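Local coordinates for protein chloride intracellular channel exc-4 (Caenorhabditis elegans, PDB 2YV9) that may insert into membranes as a chloride channel and is needed to keep the lumen of the growing excretory canal at its proper size, at residues H216-L226 with I271-K282; F234-Q242 with L262-T270. All coordinates share one frame; numbering follows the deposited sequence.

Interaction 1: residues H216-L226 with I271-K282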
loop_
_atom_site.group_PDB
_atom_site.type_symbol
_atom_site.label_atom_id
_atom_site.label_comp_id
_atom_site.label_asym_id
_atom_site.label_seq_id
_atom_site.Cartn_x
_atom_site.Cartn_y
_atom_site.Cartn_z
ATOM N N HIS A 216 4.636 33.523 0.400
ATOM C CA HIS A 216 4.827 34.072 1.754
ATOM C C HIS A 216 3.593 34.797 2.327
ATOM O O HIS A 216 3.498 35.056 3.528
ATOM C CB HIS A 216 6.057 34.999 1.709
ATOM C CG HIS A 216 7.333 34.257 1.510
ATOM N ND1 HIS A 216 8.572 34.861 1.569
ATOM C CD2 HIS A 216 7.566 32.944 1.241
ATOM C CE1 HIS A 216 9.508 33.953 1.375
ATOM N NE2 HIS A 216 8.933 32.782 1.179
ATOM N N ASN A 217 2.644 35.114 1.469
ATOM C CA ASN A 217 1.419 35.799 1.908
ATOM C C ASN A 217 0.383 34.838 2.501
ATOM O O ASN A 217 -0.618 35.274 3.067
ATOM C CB ASN A 217 0.827 36.621 0.765
ATOM C CG ASN A 217 0.275 35.772 -0.354
ATOM O OD1 ASN A 217 0.971 34.954 -0.916
ATOM N ND2 ASN A 217 -0.988 35.987 -0.696
ATOM N N PHE A 218 0.607 33.525 2.373
ATOM C CA PHE A 218 -0.298 32.520 2.916
ATOM C C PHE A 218 0.035 32.264 4.400
ATOM O O PHE A 218 0.608 31.229 4.800
ATOM C CB PHE A 218 -0.188 31.224 2.127
ATOM C CG PHE A 218 -0.564 31.346 0.679
ATOM C CD1 PHE A 218 -1.337 32.407 0.191
ATOM C CD2 PHE A 218 -0.146 30.369 -0.214
ATOM C CE1 PHE A 218 -1.648 32.486 -1.157
ATOM C CE2 PHE A 218 -0.490 30.409 -1.537
ATOM C CZ PHE A 218 -1.224 31.464 -2.032
ATOM N N THR A 219 -0.330 33.216 5.260
ATOM C CA THR A 219 0.122 33.200 6.644
ATOM C C THR A 219 -0.390 32.029 7.485
ATOM O O THR A 219 0.329 31.503 8.348
ATOM C CB THR A 219 -0.334 34.485 7.359
ATOM O OG1 THR A 219 -0.147 35.589 6.477
ATOM C CG2 THR A 219 0.412 34.698 8.652
ATOM N N HIS A 220 -1.662 31.656 7.279
ATOM C CA HIS A 220 -2.269 30.543 8.023
ATOM C C HIS A 220 -1.612 29.223 7.626
ATOM O O HIS A 220 -1.356 28.375 8.464
ATOM C CB HIS A 220 -3.768 30.475 7.817
ATOM C CG HIS A 220 -4.503 31.519 8.607
ATOM N ND1 HIS A 220 -4.572 32.828 8.189
ATOM C CD2 HIS A 220 -5.033 31.484 9.850
ATOM C CE1 HIS A 220 -5.203 33.539 9.113
ATOM N NE2 HIS A 220 -5.468 32.751 10.140
ATOM N N LEU A 221 -1.340 29.089 6.322
ATOM C CA LEU A 221 -0.656 27.883 5.824
ATOM C C LEU A 221 0.728 27.821 6.429
ATOM O O LEU A 221 1.184 26.738 6.818
ATOM C CB LEU A 221 -0.571 27.920 4.325
ATOM C CG LEU A 221 0.147 26.762 3.625
ATOM C CD1 LEU A 221 -0.589 25.522 3.885
ATOM C CD2 LEU A 221 0.272 27.050 2.141
ATOM N N TRP A 222 1.434 28.958 6.423
ATOM C CA TRP A 222 2.809 28.972 6.955
ATOM C C TRP A 222 2.767 28.693 8.436
ATOM O O TRP A 222 3.654 28.038 9.005
ATOM C CB TRP A 222 3.515 30.280 6.627
ATOM C CG TRP A 222 4.228 30.235 5.298
ATOM C CD1 TRP A 222 3.890 30.860 4.158
ATOM C CD2 TRP A 222 5.435 29.531 5.037
ATOM N NE1 TRP A 222 4.831 30.602 3.179
ATOM C CE2 TRP A 222 5.778 29.761 3.718
ATOM C CE3 TRP A 222 6.250 28.710 5.809
ATOM C CZ2 TRP A 222 6.910 29.165 3.141
ATOM C CZ3 TRP A 222 7.359 28.134 5.249
ATOM C CH2 TRP A 222 7.687 28.367 3.961
ATOM N N ALA A 223 1.722 29.173 9.121
ATOM C CA ALA A 223 1.564 28.821 10.516
ATOM C C ALA A 223 1.383 27.298 10.775
ATOM O O ALA A 223 1.877 26.730 11.746
ATOM C CB ALA A 223 0.397 29.571 11.147
ATOM N N TYR A 224 0.683 26.646 9.868
ATOM C CA TYR A 224 0.471 25.211 9.916
ATOM C C TYR A 224 1.806 24.482 9.616
ATOM O O TYR A 224 2.151 23.480 10.261
ATOM C CB TYR A 224 -0.617 24.853 8.909
ATOM C CG TYR A 224 -0.925 23.401 8.741
ATOM C CD1 TYR A 224 -1.805 22.732 9.602
ATOM C CD2 TYR A 224 -0.367 22.662 7.679
ATOM C CE1 TYR A 224 -2.050 21.430 9.465
ATOM C CE2 TYR A 224 -0.650 21.306 7.542
ATOM C CZ TYR A 224 -1.525 20.719 8.384
ATOM O OH TYR A 224 -1.823 19.400 8.267
ATOM N N ILE A 225 2.596 25.017 8.692
ATOM C CA ILE A 225 3.932 24.423 8.451
ATOM C C ILE A 225 4.791 24.595 9.727
ATOM O O ILE A 225 5.496 23.681 10.188
ATOM C CB ILE A 225 4.578 25.059 7.219
ATOM C CG1 ILE A 225 3.783 24.643 5.958
ATOM C CG2 ILE A 225 6.082 24.647 7.116
ATOM C CD1 ILE A 225 4.044 25.484 4.729
ATOM N N LEU A 226 4.745 25.774 10.324
ATOM C CA LEU A 226 5.403 25.971 11.623
ATOM C C LEU A 226 4.928 24.970 12.673
ATOM O O LEU A 226 5.739 24.394 13.368
ATOM C CB LEU A 226 5.196 27.398 12.102
ATOM C CG LEU A 226 5.863 27.776 13.431
ATOM C CD1 LEU A 226 7.348 27.386 13.572
ATOM C CD2 LEU A 226 5.648 29.321 13.683
ATOM N N ILE A 271 11.088 28.904 8.823
ATOM C CA ILE A 271 10.064 29.747 8.287
ATOM C C ILE A 271 10.669 31.076 7.803
ATOM O O ILE A 271 11.526 31.653 8.482
ATOM C CB ILE A 271 9.048 30.087 9.414
ATOM C CG1 ILE A 271 8.508 28.787 10.048
ATOM C CG2 ILE A 271 7.929 30.981 8.856
ATOM C CD1 ILE A 271 7.842 27.818 9.057
ATOM N N PRO A 272 10.243 31.573 6.629
ATOM C CA PRO A 272 10.772 32.883 6.238
ATOM C C PRO A 272 10.524 33.976 7.298
ATOM O O PRO A 272 9.510 33.963 8.033
ATOM C CB PRO A 272 10.024 33.207 4.944
ATOM C CG PRO A 272 9.666 31.862 4.396
ATOM C CD PRO A 272 9.344 31.019 5.600
ATOM N N GLU A 273 11.428 34.957 7.294
ATOM C CA GLU A 273 11.456 35.951 8.360
ATOM C C GLU A 273 10.178 36.777 8.479
ATOM O O GLU A 273 9.654 36.984 9.589
ATOM C CB GLU A 273 12.639 36.911 8.140
ATOM C CG GLU A 273 12.755 38.043 9.161
ATOM C CD GLU A 273 14.108 38.714 9.068
ATOM O OE1 GLU A 273 14.220 39.655 8.249
ATOM O OE2 GLU A 273 15.050 38.231 9.739
ATOM N N LYS A 274 9.758 37.341 7.348
ATOM C CA LYS A 274 8.594 38.250 7.323
ATOM C C LYS A 274 7.348 37.447 7.610
ATOM O O LYS A 274 6.397 37.945 8.212
ATOM C CB LYS A 274 8.472 38.925 5.965
ATOM C CG LYS A 274 7.316 39.937 5.839
ATOM C CD LYS A 274 7.252 40.925 7.006
ATOM C CE LYS A 274 6.262 42.042 6.729
ATOM N NZ LYS A 274 6.337 43.055 7.819
ATOM N N VAL A 275 7.359 36.186 7.211
ATOM C CA VAL A 275 6.209 35.287 7.471
ATOM C C VAL A 275 6.103 34.979 8.961
ATOM O O VAL A 275 5.018 34.940 9.527
ATOM C CB VAL A 275 6.334 33.983 6.693
ATOM C CG1 VAL A 275 5.222 32.976 7.109
ATOM C CG2 VAL A 275 6.320 34.249 5.189
ATOM N N LEU A 276 7.236 34.785 9.625
ATOM C CA LEU A 276 7.228 34.495 11.049
ATOM C C LEU A 276 6.698 35.710 11.821
ATOM O O LEU A 276 5.896 35.571 12.734
ATOM C CB LEU A 276 8.620 34.061 11.520
ATOM C CG LEU A 276 8.712 33.414 12.911
ATOM C CD1 LEU A 276 7.632 32.372 13.157
ATOM C CD2 LEU A 276 10.099 32.806 13.147
ATOM N N SER A 277 7.090 36.894 11.364
ATOM C CA SER A 277 6.580 38.132 11.945
ATOM C C SER A 277 5.073 38.222 11.752
ATOM O O SER A 277 4.361 38.507 12.726
ATOM C CB SER A 277 7.277 39.340 11.337
ATOM O OG SER A 277 8.665 39.321 11.659
ATOM N N ASP A 278 4.596 37.968 10.523
ATOM C CA ASP A 278 3.165 37.987 10.192
ATOM C C ASP A 278 2.417 37.017 11.110
ATOM O O ASP A 278 1.329 37.337 11.622
ATOM C CB ASP A 278 2.912 37.619 8.718
ATOM C CG ASP A 278 3.396 38.691 7.733
ATOM O OD1 ASP A 278 3.709 39.825 8.157
ATOM O OD2 ASP A 278 3.462 38.399 6.518
ATOM N N ILE A 279 3.000 35.837 11.331
ATOM C CA ILE A 279 2.380 34.844 12.236
ATOM C C ILE A 279 2.268 35.365 13.664
ATOM O O ILE A 279 1.220 35.209 14.309
ATOM C CB ILE A 279 3.180 33.525 12.236
ATOM C CG1 ILE A 279 2.908 32.771 10.939
ATOM C CG2 ILE A 279 2.862 32.616 13.451
ATOM C CD1 ILE A 279 3.934 31.811 10.673
ATOM N N ARG A 280 3.359 35.947 14.161
ATOM C CA ARG A 280 3.407 36.541 15.498
ATOM C C ARG A 280 2.409 37.694 15.636
ATOM O O ARG A 280 1.742 37.808 16.668
ATOM C CB ARG A 280 4.824 37.035 15.831
ATOM C CG ARG A 280 5.858 35.918 16.000
ATOM C CD ARG A 280 7.224 36.430 16.499
ATOM N NE ARG A 280 7.947 37.253 15.519
ATOM C CZ ARG A 280 7.877 38.584 15.413
ATOM N NH1 ARG A 280 7.097 39.314 16.213
ATOM N NH2 ARG A 280 8.595 39.200 14.479
ATOM N N VAL A 281 2.263 38.515 14.592
ATOM C CA VAL A 281 1.392 39.694 14.691
ATOM C C VAL A 281 -0.093 39.359 14.536
ATOM O O VAL A 281 -0.947 40.248 14.646
ATOM C CB VAL A 281 1.782 40.822 13.695
ATOM C CG1 VAL A 281 3.287 41.073 13.740
ATOM C CG2 VAL A 281 1.296 40.522 12.286
ATOM N N LYS A 282 -0.399 38.090 14.264
ATOM C CA LYS A 282 -1.779 37.616 14.274
ATOM C C LYS A 282 -2.026 36.591 15.388
ATOM O O LYS A 282 -3.129 36.070 15.525
ATOM C CB LYS A 282 -2.122 37.033 12.909
ATOM C CG LYS A 282 -1.898 38.004 11.766
ATOM C CD LYS A 282 -2.263 37.377 10.427
ATOM C CE LYS A 282 -1.790 38.228 9.243
ATOM N NZ LYS A 282 -2.263 37.705 7.926
HETATM O O HOH W 1 2.405 36.036 5.881
HETATM O O HOH W 2 5.361 37.761 4.372
#

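Interaction 2: residues F234-Q242 with L262-T270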
loop_
_atom_site.group_PDB
_atom_site.type_symbol
_atom_site.label_atom_id
_atom_site.label_comp_id
_atom_site.label_asym_id
_atom_site.label_seq_id
_atom_site.Cartn_x
_atom_site.Cartn_y
_atom_site.Cartn_z
ATOM N N PHE A 234 6.116 14.749 13.492
ATOM C CA PHE A 234 6.642 15.172 12.207
ATOM C C PHE A 234 8.178 15.207 12.186
ATOM O O PHE A 234 8.854 14.665 11.261
ATOM C CB PHE A 234 6.069 16.530 11.807
ATOM C CG PHE A 234 6.673 17.053 10.523
ATOM C CD1 PHE A 234 6.194 16.589 9.291
ATOM C CD2 PHE A 234 7.791 17.889 10.535
ATOM C CE1 PHE A 234 6.758 17.002 8.134
ATOM C CE2 PHE A 234 8.374 18.316 9.321
ATOM C CZ PHE A 234 7.829 17.844 8.127
ATOM N N ILE A 235 8.737 15.867 13.208
ATOM C CA ILE A 235 10.162 16.096 13.253
ATOM C C ILE A 235 10.896 14.765 13.250
ATOM O O ILE A 235 11.869 14.582 12.467
ATOM C CB ILE A 235 10.563 16.921 14.470
ATOM C CG1 ILE A 235 9.918 18.313 14.423
ATOM C CG2 ILE A 235 12.089 17.050 14.559
ATOM C CD1 ILE A 235 9.995 19.040 15.799
ATOM N N GLU A 236 10.454 13.840 14.089
ATOM C CA GLU A 236 11.195 12.571 14.258
ATOM C C GLU A 236 11.174 11.713 12.990
ATOM O O GLU A 236 12.108 10.948 12.729
ATOM C CB GLU A 236 10.659 11.787 15.458
ATOM C CG GLU A 236 11.023 12.452 16.803
ATOM C CD GLU A 236 12.492 12.800 16.918
ATOM O OE1 GLU A 236 13.315 11.872 16.790
ATOM O OE2 GLU A 236 12.821 13.997 17.113
ATOM N N SER A 237 10.126 11.860 12.190
ATOM C CA SER A 237 9.930 11.026 10.996
ATOM C C SER A 237 10.330 11.731 9.715
ATOM O O SER A 237 10.091 11.208 8.634
ATOM C CB SER A 237 8.466 10.627 10.899
ATOM O OG SER A 237 7.637 11.804 10.829
ATOM N N CYS A 238 10.905 12.919 9.814
ATOM C CA CYS A 238 11.123 13.761 8.632
ATOM C C CYS A 238 12.496 13.475 8.027
ATOM O O CYS A 238 13.528 13.549 8.732
ATOM C CB CYS A 238 11.019 15.250 9.000
ATOM S SG CYS A 238 11.185 16.350 7.566
ATOM N N PRO A 239 12.522 13.141 6.718
ATOM C CA PRO A 239 13.824 12.846 6.140
ATOM C C PRO A 239 14.641 14.082 5.961
ATOM O O PRO A 239 14.088 15.154 5.885
ATOM C CB PRO A 239 13.475 12.267 4.777
ATOM C CG PRO A 239 12.216 12.868 4.438
ATOM C CD PRO A 239 11.461 12.963 5.745
ATOM N N ALA A 240 15.971 13.915 5.823
ATOM C CA ALA A 240 16.845 15.048 5.511
ATOM C C ALA A 240 16.567 15.639 4.117
ATOM O O ALA A 240 16.081 14.941 3.184
ATOM C CB ALA A 240 18.366 14.597 5.600
ATOM N N ASP A 241 16.878 16.943 3.980
ATOM C CA ASP A 241 16.684 17.646 2.732
ATOM C C ASP A 241 17.247 16.873 1.527
ATOM O O ASP A 241 16.614 16.750 0.469
ATOM C CB ASP A 241 17.392 18.998 2.727
ATOM C CG ASP A 241 17.022 19.902 3.895
ATOM O OD1 ASP A 241 15.906 19.779 4.508
ATOM O OD2 ASP A 241 17.868 20.773 4.175
ATOM N N GLN A 242 18.464 16.349 1.709
ATOM C CA GLN A 242 19.151 15.691 0.610
ATOM C C GLN A 242 18.455 14.422 0.169
ATOM O O GLN A 242 18.478 14.080 -1.025
ATOM C CB GLN A 242 20.580 15.346 1.005
ATOM C CG GLN A 242 21.480 16.563 1.204
ATOM C CD GLN A 242 21.189 17.325 2.460
ATOM O OE1 GLN A 242 20.646 16.793 3.439
ATOM N NE2 GLN A 242 21.607 18.578 2.477
ATOM N N LEU A 262 27.744 13.386 -1.208
ATOM C CA LEU A 262 28.556 13.564 -0.007
ATOM C C LEU A 262 28.093 14.764 0.823
ATOM O O LEU A 262 28.645 15.000 1.901
ATOM C CB LEU A 262 30.048 13.706 -0.366
ATOM C CG LEU A 262 30.759 12.438 -0.871
ATOM C CD1 LEU A 262 32.204 12.743 -1.278
ATOM C CD2 LEU A 262 30.710 11.320 0.175
ATOM N N GLN A 263 27.105 15.521 0.337
ATOM C CA GLN A 263 26.513 16.591 1.157
ATOM C C GLN A 263 26.088 15.977 2.461
ATOM O O GLN A 263 25.357 14.986 2.471
ATOM C CB GLN A 263 25.273 17.230 0.522
ATOM C CG GLN A 263 25.503 18.539 -0.198
ATOM C CD GLN A 263 24.248 19.008 -0.918
ATOM O OE1 GLN A 263 23.133 18.840 -0.412
ATOM N NE2 GLN A 263 24.420 19.594 -2.101
ATOM N N SER A 264 26.533 16.578 3.555
ATOM C CA SER A 264 26.185 16.147 4.885
ATOM C C SER A 264 24.714 16.474 5.083
ATOM O O SER A 264 24.269 17.489 4.607
ATOM C CB SER A 264 27.037 16.881 5.895
ATOM O OG SER A 264 28.398 16.778 5.505
ATOM N N PRO A 265 23.959 15.567 5.696
ATOM C CA PRO A 265 22.492 15.725 5.735
ATOM C C PRO A 265 22.038 16.844 6.647
ATOM O O PRO A 265 22.544 16.985 7.774
ATOM C CB PRO A 265 22.018 14.392 6.312
ATOM C CG PRO A 265 23.197 13.883 7.129
ATOM C CD PRO A 265 24.401 14.326 6.363
ATOM N N THR A 266 21.048 17.614 6.187
ATOM C CA THR A 266 20.489 18.705 6.989
ATOM C C THR A 266 18.976 18.609 6.901
ATOM O O THR A 266 18.470 18.007 5.969
ATOM C CB THR A 266 20.901 20.073 6.434
ATOM O OG1 THR A 266 20.573 20.168 5.032
ATOM C CG2 THR A 266 22.398 20.273 6.590
ATOM N N LYS A 267 18.265 19.215 7.856
ATOM C CA LYS A 267 16.834 19.219 7.869
ATOM C C LYS A 267 16.393 20.678 8.030
ATOM O O LYS A 267 16.447 21.234 9.140
ATOM C CB LYS A 267 16.270 18.450 9.066
ATOM C CG LYS A 267 16.325 16.950 9.031
ATOM C CD LYS A 267 15.312 16.396 10.046
ATOM C CE LYS A 267 15.749 15.084 10.653
ATOM N NZ LYS A 267 14.827 14.762 11.773
ATOM N N THR A 268 15.971 21.286 6.934
ATOM C CA THR A 268 15.652 22.702 6.917
ATOM C C THR A 268 14.207 22.883 7.366
ATOM O O THR A 268 13.290 22.635 6.600
ATOM C CB THR A 268 15.851 23.276 5.507
ATOM O OG1 THR A 268 17.228 23.151 5.135
ATOM C CG2 THR A 268 15.452 24.731 5.442
ATOM N N HIS A 269 14.033 23.292 8.621
ATOM C CA HIS A 269 12.753 23.590 9.202
ATOM C C HIS A 269 12.710 25.042 9.621
ATOM O O HIS A 269 12.619 25.340 10.804
ATOM C CB HIS A 269 12.524 22.700 10.429
ATOM C CG HIS A 269 12.375 21.257 10.097
ATOM N ND1 HIS A 269 12.299 20.267 11.051
ATOM C CD2 HIS A 269 12.263 20.637 8.899
ATOM C CE1 HIS A 269 12.132 19.102 10.458
ATOM N NE2 HIS A 269 12.135 19.295 9.152
ATOM N N THR A 270 12.730 25.912 8.632
ATOM C CA THR A 270 12.896 27.337 8.836
ATOM C C THR A 270 11.821 28.080 8.094
ATOM O O THR A 270 11.665 27.925 6.893
ATOM C CB THR A 270 14.256 27.736 8.277
ATOM O OG1 THR A 270 15.256 27.134 9.108
ATOM C CG2 THR A 270 14.416 29.233 8.255
#

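Interaction 1: residues H216-L226 with I271-K282
Helices 219-226 and 273-280 pack across one another almost at a right angle, their axes crossing at -97° and approaching to 9.4 Å, within the all-helical C-terminal part of this GST-fold protein. The indole of Trp222 receives three residues of the other segment. Pro272, at the N-cap position of helix 273-280, lays CD over the six-membered ring of Trp222, 3.6 Å from its centroid, a CH-pi contact that suits a rigid ring with no N-H to satisfy. The neighbouring CG of Pro272 meets the face of the His216 imidazole, whose NE2 is hydrogen-bonded to Asp213. Val275 divides its branches: CG1, anti to the backbone N (chi1 173°), lies against Trp222 CB and CG, while CG2 turns to His216. Ile271 brings CD1 to the indole edge at CE3. Farther along, Ile279 lies along the Thr219-Ala223 turn, CD1 near the backbone N of Ala223, whose short side chain does not stand in its way, and Leu226 CD2 meets Leu276 CD1. At the Thr219 end the contact turns polar: Lys282 NZ gives a weak hydrogen bond to Thr219 OG1, and one water accepts from Thr219 OG1 while donating to His216 O and, at 2.7 Å, to Asp278 OD2.

Interaction 2: residues F234-Q242 with L262-T270
The carboxylate of Asp241, in the first turn of helix 241-251, is gripped by three donors from the extended chain 262-270. Thr268 N meets the syn lone pair of OD1 at 2.9 Å, nearly straight at 173°, while the hydroxyls of Thr266 and Thr268 reach OD2 from opposite faces of its plane, the latter at 2.6 Å. Aspartate suits the place because its short carboxylate offers two acceptor oxygens to one backbone N-H and two hydroxyls; Asp241 N also donates to Thr266 O at 2.8 Å. Gln242 continues the pairing: its OE1 accepts from Thr266 N at 2.9 Å, and its NE2, with both partners in the amide plane, donates to Thr266 OG1 and Gln263 OE1. A bend at chi2 (73°) folds this amide back against the loop. Lys267 runs its long chain past Cys238 O to place NZ 3.0 Å from Ile235 O, near the end of helix 232-236. Outward, Ala240 CB packs on Pro265 CB, and the His269 ring turns its edge to Cys238 SG and meets Phe234 obliquely. His269 also stacks on Tyr229 and meets His200, while Phe234 and Ser237 touch helix 38-52, so the contact sits between helix 190-210 of the C-terminal domain and helix 38-52 of the thioredoxin-like domain.

In the fold
From the N terminus the chain first builds the thioredoxin-like domain, whose helix 38-52 lies within the segment predicted to span the membrane after insertion, and then the helical C-terminal domain. Past helix 190-210 it reaches 216-226, then 234-242, and returns as 262-270 and 271-282. Interaction 2 closes the inner loop, around helices 241-251 and 258-262, and is nested within the wider loop closed by interaction 1. Their centres lie about 21 Å apart, yet residues 262-270 run straight into 271-282. The returning chain is thus fixed first to the turn between helices 232-236 and 241-251, beside the N-terminal domain, and then to helix 219-228, tying the last helix to the C-terminal bundle.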